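Local coordinates for protein 4-hydroxybenzoyl-CoA thioesterase (Bacillus halodurans, PDB 5WH9) that probably hydrolyses the thioester of gentisyl-coenzyme A, as a hotdog-fold acyl-CoA thioesterase that assembles from four copies, at residues E32-F37 with I53-V58. Numbering follows the deposited sequence.
Sequences EACHHF and IGFPIV
In this hotdog fold the long helix 25-40 is the sausage wrapped by the antiparallel sheet, and here C34 and H35 on that helix meet F55, on the loop that leads into strand 57-64. F55 reaches in with its ring, the CZ-CE2 side facing H35 and the CE2-CD2 side facing the thiol of C34. CZ sits over a face of the H35 imidazole, displaced toward its rim, with NE2 of H35 3.5 Å from CZ of F55. The ring planes stand at 63° with centroids 5.0 Å apart, an edge-to-face pair in which the phenylalanine supplies the edge. Next to it, SG of C34 lies 3.7 Å from CE2 of F55, an oblique sulfur-aromatic contact; the thiol is carried there because SG extends anti to the backbone N (chi1 169°). The backbone O of F55 accepts a hydrogen bond from R108 on strand 99-111, while T45 of helix 45-50 packs against both F55 and H35. The imidazole is held from its other nitrogen, ND1 bonding to the carbonyl of D31 one turn back, and F12 and F70 of a neighbouring subunit also meet it. Replacing H35 with an alanine is likely to leave the F55 edge without its aromatic face and the D31 carbonyl without this side-chain partner. No hydrogen bond joins the two segments, so helix and loop are held here by aromatic and sulfur contacts in a buried setting, with H35 linking them to a subunit interface.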
loop_
_atom_site.group_PDB
_atom_site.type_symbol
_atom_site.label_atom_id
_atom_site.label_comp_id
_atom_site.label_asym_id
_atom_site.label_seq_id
_atom_site.Cartn_x
_atom_site.Cartn_y
_atom_site.Cartn_z
ATOM N N GLU B 32 -11.774 1.297 5.906
ATOM C CA GLU B 32 -12.687 1.900 4.944
ATOM C C GLU B 32 -14.141 1.675 5.350
ATOM O O GLU B 32 -14.966 2.575 5.253
ATOM C CB GLU B 32 -12.448 1.346 3.545
ATOM C CG GLU B 32 -11.028 1.543 3.086
ATOM C CD GLU B 32 -10.740 0.944 1.715
ATOM O OE1 GLU B 32 -11.683 0.505 1.012
ATOM O OE2 GLU B 32 -9.555 0.911 1.351
ATOM N N ALA B 33 -14.459 0.475 5.809
ATOM C CA ALA B 33 -15.819 0.219 6.250
ATOM C C ALA B 33 -16.175 1.168 7.384
ATOM O O ALA B 33 -17.258 1.748 7.379
ATOM C CB ALA B 33 -15.991 -1.213 6.683
ATOM N N CYS B 34 -15.259 1.326 8.345
ATOM C CA CYS B 34 -15.492 2.204 9.490
ATOM C C CYS B 34 -15.872 3.611 9.069
ATOM O O CYS B 34 -16.825 4.173 9.593
ATOM C CB CYS B 34 -14.265 2.275 10.396
ATOM S SG CYS B 34 -14.380 3.600 11.652
ATOM N N HIS B 35 -15.110 4.177 8.131
ATOM C CA HIS B 35 -15.361 5.523 7.621
ATOM C C HIS B 35 -16.679 5.592 6.865
ATOM O O HIS B 35 -17.402 6.590 6.913
ATOM C CB HIS B 35 -14.253 5.931 6.660
ATOM C CG HIS B 35 -13.009 6.422 7.331
ATOM N ND1 HIS B 35 -12.000 5.576 7.752
ATOM C CD2 HIS B 35 -12.601 7.677 7.631
ATOM C CE1 HIS B 35 -11.035 6.288 8.303
ATOM N NE2 HIS B 35 -11.368 7.568 8.229
ATOM N N HIS B 36 -16.966 4.536 6.121
ATOM C CA HIS B 36 -18.192 4.492 5.346
ATOM C C HIS B 36 -19.367 4.345 6.282
ATOM O O HIS B 36 -20.473 4.785 5.995
ATOM C CB HIS B 36 -18.157 3.324 4.368
ATOM C CG HIS B 36 -19.483 3.011 3.758
ATOM N ND1 HIS B 36 -20.438 2.263 4.409
ATOM C CD2 HIS B 36 -20.004 3.322 2.548
ATOM C CE1 HIS B 36 -21.495 2.130 3.626
ATOM N NE2 HIS B 36 -21.256 2.764 2.491
ATOM N N PHE B 37 -19.105 3.708 7.412
ATOM C CA PHE B 37 -20.108 3.491 8.429
ATOM C C PHE B 37 -20.499 4.832 9.046
ATOM O O PHE B 37 -21.664 5.160 9.084
ATOM C CB PHE B 37 -19.553 2.533 9.481
ATOM C CG PHE B 37 -20.529 2.169 10.560
ATOM C CD1 PHE B 37 -21.584 1.321 10.298
ATOM C CD2 PHE B 37 -20.363 2.648 11.854
ATOM C CE1 PHE B 37 -22.482 0.981 11.296
ATOM C CE2 PHE B 37 -21.250 2.307 12.859
ATOM C CZ PHE B 37 -22.318 1.476 12.574
ATOM N N ILE B 53 -10.566 16.049 13.984
ATOM C CA ILE B 53 -11.302 15.162 14.862
ATOM C C ILE B 53 -11.160 13.768 14.294
ATOM O O ILE B 53 -11.263 13.564 13.099
ATOM C CB ILE B 53 -12.775 15.549 14.950
ATOM C CG1 ILE B 53 -12.907 16.971 15.459
ATOM C CG2 ILE B 53 -13.512 14.608 15.882
ATOM C CD1 ILE B 53 -14.338 17.424 15.575
ATOM N N GLY B 54 -10.891 12.803 15.145
ATOM C CA GLY B 54 -10.693 11.448 14.665
ATOM C C GLY B 54 -11.253 10.373 15.578
ATOM O O GLY B 54 -11.862 10.670 16.614
ATOM N N PHE B 55 -11.055 9.119 15.179
ATOM C CA PHE B 55 -11.551 7.966 15.925
ATOM C C PHE B 55 -10.487 6.893 15.817
ATOM O O PHE B 55 -10.704 5.840 15.223
ATOM C CB PHE B 55 -12.890 7.476 15.354
ATOM C CG PHE B 55 -13.029 7.721 13.883
ATOM C CD1 PHE B 55 -13.422 8.960 13.414
ATOM C CD2 PHE B 55 -12.705 6.737 12.965
ATOM C CE1 PHE B 55 -13.519 9.207 12.050
ATOM C CE2 PHE B 55 -12.804 6.977 11.600
ATOM C CZ PHE B 55 -13.212 8.214 11.148
ATOM N N PRO B 56 -9.314 7.171 16.397
ATOM C CA PRO B 56 -8.108 6.341 16.294
ATOM C C PRO B 56 -8.333 4.927 16.807
ATOM O O PRO B 56 -9.091 4.720 17.748
ATOM C CB PRO B 56 -7.119 7.065 17.204
ATOM C CG PRO B 56 -7.602 8.470 17.220
ATOM C CD PRO B 56 -9.086 8.358 17.231
ATOM N N ILE B 57 -7.644 3.972 16.203
ATOM C CA ILE B 57 -7.750 2.588 16.607
ATOM C C ILE B 57 -6.940 2.387 17.888
ATOM O O ILE B 57 -5.854 2.956 18.035
ATOM C CB ILE B 57 -7.191 1.690 15.499
ATOM C CG1 ILE B 57 -7.582 0.237 15.721
ATOM C CG2 ILE B 57 -5.663 1.839 15.398
ATOM C CD1 ILE B 57 -8.971 -0.051 15.263
ATOM N N VAL B 58 -7.457 1.597 18.825
ATOM C CA VAL B 58 -6.628 1.180 19.964
ATOM C C VAL B 58 -6.268 -0.299 19.874
ATOM O O VAL B 58 -5.252 -0.740 20.426
ATOM C CB VAL B 58 -7.284 1.461 21.319
ATOM C CG1 VAL B 58 -7.191 2.925 21.654
ATOM C CG2 VAL B 58 -8.706 1.065 21.288
#